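Local structure of phenazine-1-carboxylate N-methyltransferase (Pseudomonas aeruginosa, 2IP2) at residues Leu36-Ile41 against Thr84-Arg89; Ile70-Gly73 against Tyr79-Thr82; Val99-Glu104 against Gly143-Leu148. The protein transfers a methyl group from S-adenosyl-L-methionine to phenazine-1-carboxylate, giving 5-methylphenazine-1-carboxylate, a step in the biosynthesis of the virulence pigment pyocyanine. All blocks are in the same frame, centred on the assembly; numbering follows the deposited sequence. Where two conformers were deposited one is given.

Contact 1. Residues Leu36-Ile41 against Thr84-Arg89; sequences LIESGI and TSHLLR
Glu38 reaches from the last turn of helix 33-38 toward His86 and Arg89, a surface contact within the winged-helix-like dimerisation domain of this methyltransferase family. Its CB lies 3.9 Å from Arg89 NE, and the next methylene lies over one face of the guanidinium, with CG 3.6 Å from Arg89 NH2. The arginine is therefore met first by the aliphatic part of the glutamate. CG stands anti to the backbone N (chi1 -161°), and a bend at chi2 then carries the carboxylate on to the imidazole, where CD lies at the ring edge, 3.8 Å from His86 CE1. OE1 comes closer still to that carbon, at 3.4 Å, with the carboxylate and ring planes 64° apart. OE1 takes its hydrogen bond from Asn81 ND2 of strand 78-81. Toward the carboxylate itself Arg89 offers only its charge: OE1 is 4.5 Å from Arg89 NE, displaced from the guanidinium plane with no N-H aimed at it, so the attraction is probably modest. Just beyond Glu38, Gly40 ends the helix in a Schellman motif. There Leu36 O accepts Ile41 N and Ser39 OG from opposite faces of its carbonyl plane, the hydroxyl bond from Ser39 OG to Leu36 O measuring 2.7 Å.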
loop_
_atom_site.group_PDB
_atom_site.type_symbol
_atom_site.label_atom_id
_atom_site.label_comp_id
_atom_site.label_asym_id
_atom_site.label_seq_id
_atom_site.Cartn_x
_atom_site.Cartn_y
_atom_site.Cartn_z
ATOM N N LEU A 36 -19.172 -10.138 -11.009
ATOM C CA LEU A 36 -20.553 -10.011 -10.543
ATOM C C LEU A 36 -21.195 -8.741 -11.063
ATOM O O LEU A 36 -22.311 -8.778 -11.626
ATOM C CB LEU A 36 -20.645 -10.096 -8.992
ATOM C CG LEU A 36 -20.124 -11.417 -8.393
ATOM C CD1 LEU A 36 -20.030 -11.327 -6.937
ATOM C CD2 LEU A 36 -21.072 -12.611 -8.719
ATOM N N ILE A 37 -20.526 -7.615 -10.867
ATOM C CA ILE A 37 -21.052 -6.322 -11.332
ATOM C C ILE A 37 -21.282 -6.261 -12.833
ATOM O O ILE A 37 -22.350 -5.764 -13.269
ATOM C CB ILE A 37 -20.179 -5.115 -10.849
ATOM C CG1 ILE A 37 -20.362 -4.953 -9.317
ATOM C CG2 ILE A 37 -20.531 -3.847 -11.615
ATOM C CD1 ILE A 37 -19.243 -4.101 -8.579
ATOM N N GLU A 38 -20.325 -6.753 -13.624
ATOM C CA GLU A 38 -20.476 -6.744 -15.082
ATOM C C GLU A 38 -21.703 -7.534 -15.512
ATOM O O GLU A 38 -22.373 -7.173 -16.485
ATOM C CB GLU A 38 -19.243 -7.309 -15.780
ATOM C CG GLU A 38 -19.146 -6.920 -17.252
ATOM C CD GLU A 38 -19.167 -5.412 -17.472
ATOM O OE1 GLU A 38 -18.867 -4.643 -16.536
ATOM O OE2 GLU A 38 -19.402 -4.954 -18.615
ATOM N N SER A 39 -22.015 -8.589 -14.778
ATOM C CA SER A 39 -23.203 -9.429 -15.115
ATOM C C SER A 39 -24.532 -8.845 -14.614
ATOM O O SER A 39 -25.603 -9.460 -14.799
ATOM C CB SER A 39 -23.027 -10.836 -14.562
ATOM O OG SER A 39 -23.163 -10.869 -13.140
ATOM N N GLY A 40 -24.455 -7.695 -13.948
ATOM C CA GLY A 40 -25.630 -6.967 -13.440
ATOM C C GLY A 40 -26.020 -7.170 -11.991
ATOM O O GLY A 40 -27.076 -6.718 -11.550
ATOM N N ILE A 41 -25.171 -7.855 -11.223
ATOM C CA ILE A 41 -25.409 -8.014 -9.791
ATOM C C ILE A 41 -24.712 -6.786 -9.165
ATOM O O ILE A 41 -23.459 -6.690 -9.135
ATOM C CB ILE A 41 -24.765 -9.281 -9.266
ATOM C CG1 ILE A 41 -25.317 -10.506 -10.014
ATOM C CG2 ILE A 41 -24.973 -9.420 -7.726
ATOM C CD1 ILE A 41 -24.514 -11.802 -9.793
ATOM N N THR A 84 -10.246 0.869 -14.675
ATOM C CA THR A 84 -9.403 0.235 -13.658
ATOM C C THR A 84 -10.007 -1.136 -13.224
ATOM O O THR A 84 -9.296 -2.149 -13.230
ATOM C CB THR A 84 -9.151 1.153 -12.408
ATOM O OG1 THR A 84 -8.474 2.351 -12.817
ATOM C CG2 THR A 84 -8.221 0.451 -11.431
ATOM N N SER A 85 -11.299 -1.164 -12.873
ATOM C CA SER A 85 -11.903 -2.425 -12.370
ATOM C C SER A 85 -12.090 -3.519 -13.447
ATOM O O SER A 85 -12.069 -4.713 -13.165
ATOM C CB SER A 85 -13.182 -2.174 -11.578
ATOM O OG SER A 85 -14.288 -1.799 -12.398
ATOM N N HIS A 86 -12.288 -3.102 -14.687
ATOM C CA HIS A 86 -12.245 -4.043 -15.838
ATOM C C HIS A 86 -10.972 -4.870 -15.855
ATOM O O HIS A 86 -10.973 -6.030 -16.223
ATOM C CB HIS A 86 -12.428 -3.267 -17.154
ATOM C CG HIS A 86 -13.855 -2.944 -17.469
ATOM N ND1 HIS A 86 -14.844 -3.903 -17.508
ATOM C CD2 HIS A 86 -14.452 -1.774 -17.803
ATOM C CE1 HIS A 86 -15.989 -3.337 -17.840
ATOM N NE2 HIS A 86 -15.776 -2.049 -18.029
ATOM N N LEU A 87 -9.882 -4.279 -15.391
ATOM C CA LEU A 87 -8.627 -5.031 -15.301
ATOM C C LEU A 87 -8.623 -6.098 -14.221
ATOM O O LEU A 87 -7.713 -6.945 -14.167
ATOM C CB LEU A 87 -7.464 -4.067 -15.082
ATOM C CG LEU A 87 -7.078 -3.187 -16.277
ATOM C CD1 LEU A 87 -6.178 -2.136 -15.748
ATOM C CD2 LEU A 87 -6.314 -4.052 -17.260
ATOM N N LEU A 88 -9.623 -6.069 -13.347
ATOM C CA LEU A 88 -9.740 -7.110 -12.347
ATOM C C LEU A 88 -10.601 -8.280 -12.766
ATOM O O LEU A 88 -10.670 -9.303 -12.046
ATOM C CB LEU A 88 -10.280 -6.533 -11.014
ATOM C CG LEU A 88 -9.557 -5.332 -10.419
ATOM C CD1 LEU A 88 -10.382 -4.831 -9.265
ATOM C CD2 LEU A 88 -8.105 -5.680 -10.000
ATOM N N ARG A 89 -11.326 -8.129 -13.891
ATOM C CA ARG A 89 -12.262 -9.172 -14.335
ATOM C C ARG A 89 -11.565 -10.437 -14.800
ATOM O O ARG A 89 -10.405 -10.426 -15.239
ATOM C CB ARG A 89 -13.159 -8.649 -15.484
ATOM C CG ARG A 89 -14.240 -7.627 -15.074
ATOM C CD ARG A 89 -14.735 -6.827 -16.343
ATOM N NE ARG A 89 -15.565 -7.648 -17.175
ATOM C CZ ARG A 89 -15.594 -7.635 -18.494
ATOM N NH1 ARG A 89 -14.825 -6.807 -19.213
ATOM N NH2 ARG A 89 -16.423 -8.472 -19.089
#

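Contact 2. Residues Ile70-Gly73 against Tyr79-Thr82; sequences IFQG and YANT
Gln72 and Ala80 form the hydrogen-bonded pair of a short antiparallel beta hairpin, the wing that accompanies the helices of a winged-helix-like dimerisation domain. Gln72 N donates to Ala80 O over 2.9 Å, and Ala80 N returns a more bent bond of 2.9 Å to Gln72 O. The latter carbonyl is used twice, for Tyr79 CA also brings a CA-H...O contact to Gln72 O at 3.4 Å. Gly73, which turns the corner at a positive phi, pairs with Tyr79 in the non-hydrogen-bonded position.

Outside this polar centre, Phe71 and Asn81 run alongside each other, their ring and amide planes 40° apart. Asn81 CG stands anti to its carbonyl carbon (chi1 -78°), which lays the amide beside the phenyl ring, and OD1 approaches the ring edge, 3.2 Å from Phe71 CE1. Besides its bond to Glu38, the amide is held by Ser85 OG, which donates to OD1, and by Ala34 O, which accepts from ND2.

On the face that carries Gln72 and Ala80, Ala80 CB lies 3.9 Å from Gln72 CG. At the strand end the chain of Gln72 runs antiparallel to the side chain of Thr82, bringing Gln72 CB 3.7 Å from Thr82 CG2. The same methyl packs 3.5 Å from Phe71 C. At the hairpin's inner side, Phe71 extends among helices 6-30, 33-38 and 55-67; Tyr79 packs on Ile37 and Met62 and sends its hydroxyl to Asp44.

The chemistry thus differs between the two faces. Gln72 and Ala80 make a partly solvent-facing border, whereas Phe71 and Tyr79 pack into the helices, and the buried amide of Asn81 is satisfied by bonds to helix 33-38 and Ser85.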
loop_
_atom_site.group_PDB
_atom_site.type_symbol
_atom_site.label_atom_id
_atom_site.label_comp_id
_atom_site.label_asym_id
_atom_site.label_seq_id
_atom_site.Cartn_x
_atom_site.Cartn_y
_atom_site.Cartn_z
ATOM N N ILE A 70 -11.971 2.960 -8.474
ATOM C CA ILE A 70 -11.842 1.577 -8.895
ATOM C C ILE A 70 -13.148 1.047 -9.432
ATOM O O ILE A 70 -13.175 0.547 -10.564
ATOM C CB ILE A 70 -11.189 0.713 -7.805
ATOM C CG1 ILE A 70 -9.693 1.117 -7.783
ATOM C CG2 ILE A 70 -11.368 -0.798 -8.120
ATOM C CD1 ILE A 70 -8.882 0.657 -6.637
ATOM N N PHE A 71 -14.229 1.128 -8.678
ATOM C CA PHE A 71 -15.562 0.963 -9.321
ATOM C C PHE A 71 -16.257 2.352 -9.432
ATOM O O PHE A 71 -15.709 3.352 -8.966
ATOM C CB PHE A 71 -16.458 0.025 -8.487
ATOM C CG PHE A 71 -15.964 -1.406 -8.441
ATOM C CD1 PHE A 71 -16.179 -2.260 -9.512
ATOM C CD2 PHE A 71 -15.246 -1.906 -7.334
ATOM C CE1 PHE A 71 -15.735 -3.555 -9.521
ATOM C CE2 PHE A 71 -14.778 -3.286 -7.337
ATOM C CZ PHE A 71 -15.009 -4.090 -8.460
ATOM N N GLN A 72 -17.475 2.390 -9.989
ATOM C CA GLN A 72 -18.272 3.626 -9.998
ATOM C C GLN A 72 -19.737 3.348 -9.718
ATOM O O GLN A 72 -20.151 2.187 -9.661
ATOM C CB GLN A 72 -18.136 4.403 -11.335
ATOM C CG GLN A 72 -18.760 3.713 -12.588
ATOM C CD GLN A 72 -18.487 4.474 -13.903
ATOM O OE1 GLN A 72 -18.000 3.901 -14.870
ATOM N NE2 GLN A 72 -18.827 5.751 -13.936
ATOM N N GLY A 73 -20.499 4.425 -9.552
ATOM C CA GLY A 73 -21.939 4.350 -9.299
ATOM C C GLY A 73 -22.222 4.151 -7.833
ATOM O O GLY A 73 -21.370 4.414 -7.003
ATOM N N TYR A 79 -23.947 -0.330 -9.074
ATOM C CA TYR A 79 -22.491 -0.188 -9.278
ATOM C C TYR A 79 -22.138 -0.537 -10.704
ATOM O O TYR A 79 -22.875 -1.274 -11.354
ATOM C CB TYR A 79 -21.776 -1.170 -8.360
ATOM C CG TYR A 79 -21.884 -0.796 -6.917
ATOM C CD1 TYR A 79 -21.352 0.419 -6.448
ATOM C CD2 TYR A 79 -22.513 -1.644 -6.026
ATOM C CE1 TYR A 79 -21.471 0.786 -5.083
ATOM C CE2 TYR A 79 -22.629 -1.308 -4.656
ATOM C CZ TYR A 79 -22.086 -0.115 -4.189
ATOM O OH TYR A 79 -22.224 0.230 -2.865
ATOM N N ALA A 80 -20.967 -0.097 -11.173
ATOM C CA ALA A 80 -20.568 -0.381 -12.547
ATOM C C ALA A 80 -19.034 -0.413 -12.598
ATOM O O ALA A 80 -18.367 0.236 -11.779
ATOM C CB ALA A 80 -21.131 0.748 -13.516
ATOM N N ASN A 81 -18.481 -1.149 -13.554
ATOM C CA ASN A 81 -17.029 -1.145 -13.735
ATOM C C ASN A 81 -16.471 0.180 -14.287
ATOM O O ASN A 81 -17.214 0.975 -14.896
ATOM C CB ASN A 81 -16.634 -2.359 -14.594
ATOM C CG ASN A 81 -16.629 -3.637 -13.775
ATOM O OD1 ASN A 81 -15.964 -3.700 -12.728
ATOM N ND2 ASN A 81 -17.419 -4.638 -14.194
ATOM N N THR A 82 -15.166 0.392 -14.059
ATOM C CA THR A 82 -14.385 1.509 -14.591
ATOM C C THR A 82 -13.244 0.890 -15.428
ATOM O O THR A 82 -13.037 -0.338 -15.362
ATOM C CB THR A 82 -13.819 2.372 -13.450
ATOM O OG1 THR A 82 -13.004 1.563 -12.574
ATOM C CG2 THR A 82 -14.970 3.076 -12.640
#

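Contact 3. Residues Val99-Glu104 against Gly143-Leu148; sequences VLFYGE and GRRFLL
Phe101 and Phe146 join helix 96-102 to helix 140-150, the latter within the methyltransferase region of the chain, whose core is a Rossmann-like fold. The aromatic contact is oblique: the ring centroids are 5.3 Å apart and the planes are inclined by 54°. Phe146 CD1 sits over one face of the Phe101 ring, displaced toward its rim and 3.7 Å from Phe101 CE1. The Phe146 methylene adds to the packing, with CB 3.9 Å from Phe101 CE2. CG of Phe101 is anti to the backbone N (chi1 -163°), which carries the ring across to helix 140-150. Each ring has a further aromatic neighbour, Phe106 for Phe101 and Phe132 for Phe146, both in edge-to-face pairs, so the two phenylalanines belong to a larger aromatic cluster.

A cationic side chain flanks this apolar centre. Arg145 runs across Phe101, yet its guanidinium plane is only 27° from that of the ring, and NH1 lies 3.6 Å from Phe101 CD2. A bend at chi3 turns the end of the arginine back toward helix 96-102.

The charged groups are held mainly by partners beyond this pair of segments. Arg145 NH2 forms a salt bridge with Glu105, while Glu104 OE2 is hydrogen-bonded to the hydroxyl of Tyr26 in helix 6-30. Between Glu104 and Arg145 themselves there is a looser attraction, probably weakly favourable: the carboxylate and guanidinium planes are inclined to each other, and Glu104 OE1 stands off the guanidinium plane, 4.1 Å from Arg145 NH1.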
loop_
_atom_site.group_PDB
_atom_site.type_symbol
_atom_site.label_atom_id
_atom_site.label_comp_id
_atom_site.label_asym_id
_atom_site.label_seq_id
_atom_site.Cartn_x
_atom_site.Cartn_y
_atom_site.Cartn_z
ATOM N N VAL A 99 -2.996 -9.788 -9.456
ATOM C CA VAL A 99 -3.496 -9.277 -8.139
ATOM C C VAL A 99 -3.560 -10.389 -7.075
ATOM O O VAL A 99 -3.147 -10.219 -5.914
ATOM C CB VAL A 99 -4.888 -8.585 -8.291
ATOM C CG1 VAL A 99 -5.551 -8.289 -6.906
ATOM C CG2 VAL A 99 -4.776 -7.283 -9.180
ATOM N N LEU A 100 -4.101 -11.540 -7.476
ATOM C CA LEU A 100 -4.261 -12.682 -6.556
ATOM C C LEU A 100 -2.920 -13.207 -6.083
ATOM O O LEU A 100 -2.737 -13.368 -4.883
ATOM C CB LEU A 100 -5.107 -13.809 -7.175
ATOM C CG LEU A 100 -6.600 -13.466 -7.444
ATOM C CD1 LEU A 100 -7.268 -14.617 -8.258
ATOM C CD2 LEU A 100 -7.343 -13.077 -6.120
ATOM N N PHE A 101 -1.980 -13.417 -7.012
ATOM C CA PHE A 101 -0.647 -13.941 -6.652
ATOM C C PHE A 101 0.087 -12.932 -5.781
ATOM O O PHE A 101 0.689 -13.252 -4.763
ATOM C CB PHE A 101 0.161 -14.263 -7.912
ATOM C CG PHE A 101 1.342 -15.160 -7.628
ATOM C CD1 PHE A 101 2.524 -14.610 -7.155
ATOM C CD2 PHE A 101 1.226 -16.536 -7.731
ATOM C CE1 PHE A 101 3.645 -15.419 -6.861
ATOM C CE2 PHE A 101 2.327 -17.370 -7.428
ATOM C CZ PHE A 101 3.544 -16.786 -6.990
ATOM N N TYR A 102 -0.066 -11.663 -6.116
ATOM C CA TYR A 102 0.659 -10.620 -5.363
ATOM C C TYR A 102 0.103 -10.474 -3.958
ATOM O O TYR A 102 0.844 -10.239 -2.989
ATOM C CB TYR A 102 0.525 -9.337 -6.128
ATOM C CG TYR A 102 1.528 -9.189 -7.272
ATOM C CD1 TYR A 102 2.072 -10.295 -7.951
ATOM C CD2 TYR A 102 1.923 -7.940 -7.662
ATOM C CE1 TYR A 102 3.035 -10.101 -9.001
ATOM C CE2 TYR A 102 2.873 -7.738 -8.699
ATOM C CZ TYR A 102 3.393 -8.798 -9.353
ATOM O OH TYR A 102 4.293 -8.557 -10.393
ATOM N N GLY A 103 -1.213 -10.687 -3.845
ATOM C CA GLY A 103 -1.913 -10.610 -2.541
ATOM C C GLY A 103 -1.849 -11.868 -1.694
ATOM O O GLY A 103 -2.343 -11.876 -0.567
ATOM N N GLU A 104 -1.174 -12.895 -2.202
ATOM C CA GLU A 104 -1.036 -14.175 -1.493
ATOM C C GLU A 104 0.431 -14.396 -1.320
ATOM O O GLU A 104 1.005 -13.866 -0.374
ATOM C CB GLU A 104 -1.784 -15.276 -2.254
ATOM C CG GLU A 104 -3.313 -15.076 -2.103
ATOM C CD GLU A 104 -4.242 -15.891 -3.043
ATOM O OE1 GLU A 104 -3.768 -16.817 -3.786
ATOM O OE2 GLU A 104 -5.470 -15.553 -3.022
ATOM N N GLY A 143 3.286 -22.727 -9.706
ATOM C CA GLY A 143 3.878 -22.464 -11.011
ATOM C C GLY A 143 2.849 -22.010 -12.055
ATOM O O GLY A 143 3.064 -21.008 -12.741
ATOM N N ARG A 144 1.745 -22.754 -12.173
ATOM C CA ARG A 144 0.603 -22.357 -13.005
ATOM C C ARG A 144 0.084 -20.946 -12.693
ATOM O O ARG A 144 -0.070 -20.101 -13.577
ATOM C CB ARG A 144 -0.549 -23.356 -12.789
ATOM C CG ARG A 144 -1.791 -23.148 -13.691
ATOM C CD ARG A 144 -2.945 -24.085 -13.272
ATOM N NE ARG A 144 -3.457 -23.814 -11.920
ATOM C CZ ARG A 144 -4.225 -22.770 -11.599
ATOM N NH1 ARG A 144 -4.581 -21.898 -12.525
ATOM N NH2 ARG A 144 -4.660 -22.615 -10.349
ATOM N N ARG A 145 -0.166 -20.685 -11.429
ATOM C CA ARG A 145 -0.631 -19.338 -11.040
ATOM C C ARG A 145 0.351 -18.215 -11.324
ATOM O O ARG A 145 -0.048 -17.038 -11.659
ATOM C CB ARG A 145 -0.991 -19.360 -9.581
ATOM C CG ARG A 145 -2.334 -20.119 -9.329
ATOM C CD ARG A 145 -2.766 -19.976 -7.874
ATOM N NE ARG A 145 -1.915 -20.725 -6.960
ATOM C CZ ARG A 145 -1.054 -20.137 -6.131
ATOM N NH1 ARG A 145 -0.973 -18.811 -6.098
ATOM N NH2 ARG A 145 -0.279 -20.867 -5.346
ATOM N N PHE A 146 1.640 -18.525 -11.192
ATOM C CA PHE A 146 2.627 -17.457 -11.410
ATOM C C PHE A 146 2.668 -17.065 -12.889
ATOM O O PHE A 146 2.791 -15.851 -13.241
ATOM C CB PHE A 146 4.030 -17.816 -10.862
ATOM C CG PHE A 146 5.028 -16.688 -11.049
ATOM C CD1 PHE A 146 4.812 -15.469 -10.404
ATOM C CD2 PHE A 146 6.105 -16.812 -11.908
ATOM C CE1 PHE A 146 5.691 -14.377 -10.633
ATOM C CE2 PHE A 146 7.024 -15.735 -12.060
ATOM C CZ PHE A 146 6.771 -14.547 -11.416
ATOM N N LEU A 147 2.574 -18.082 -13.760
ATOM C CA LEU A 147 2.531 -17.859 -15.189
ATOM C C LEU A 147 1.314 -16.985 -15.545
ATOM O O LEU A 147 1.447 -16.028 -16.296
ATOM C CB LEU A 147 2.517 -19.201 -15.969
ATOM C CG LEU A 147 3.812 -20.048 -15.986
ATOM C CD1 LEU A 147 3.578 -21.304 -16.804
ATOM C CD2 LEU A 147 5.013 -19.250 -16.522
ATOM N N LEU A 148 0.145 -17.296 -14.987
ATOM C CA LEU A 148 -1.043 -16.464 -15.193
ATOM C C LEU A 148 -0.812 -15.037 -14.656
ATOM O O LEU A 148 -1.248 -14.047 -15.244
ATOM C CB LEU A 148 -2.256 -17.096 -14.481
ATOM C CG LEU A 148 -3.320 -18.016 -15.105
ATOM C CD1 LEU A 148 -2.949 -18.558 -16.431
ATOM C CD2 LEU A 148 -3.863 -19.091 -14.034
#

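Contacts 1 and 2 form one local unit, their centres about 8 Å apart, and are linked by a probable hydrogen bond, Glu38 OE1 to Asn81 ND2, 2.8 Å. His86 CE1 also packs 3.5 Å from Asn81 CB, so the hairpin and the helix ends meet around that asparagine. Contact 3 follows along the chain, its centre about 19 Å from that of contact 1, with Leu88 CD2 touching Val99 CG2 at 3.8 Å. Contacts 2 and 3 do not touch. Segments of contacts 1 and 3 also pack on the second subunit. Contact 3 alone comes near a predicted cofactor site: the Phe146 side chain is about 8 Å from that of Arg241, a predicted S-adenosyl-L-methionine-binding residue.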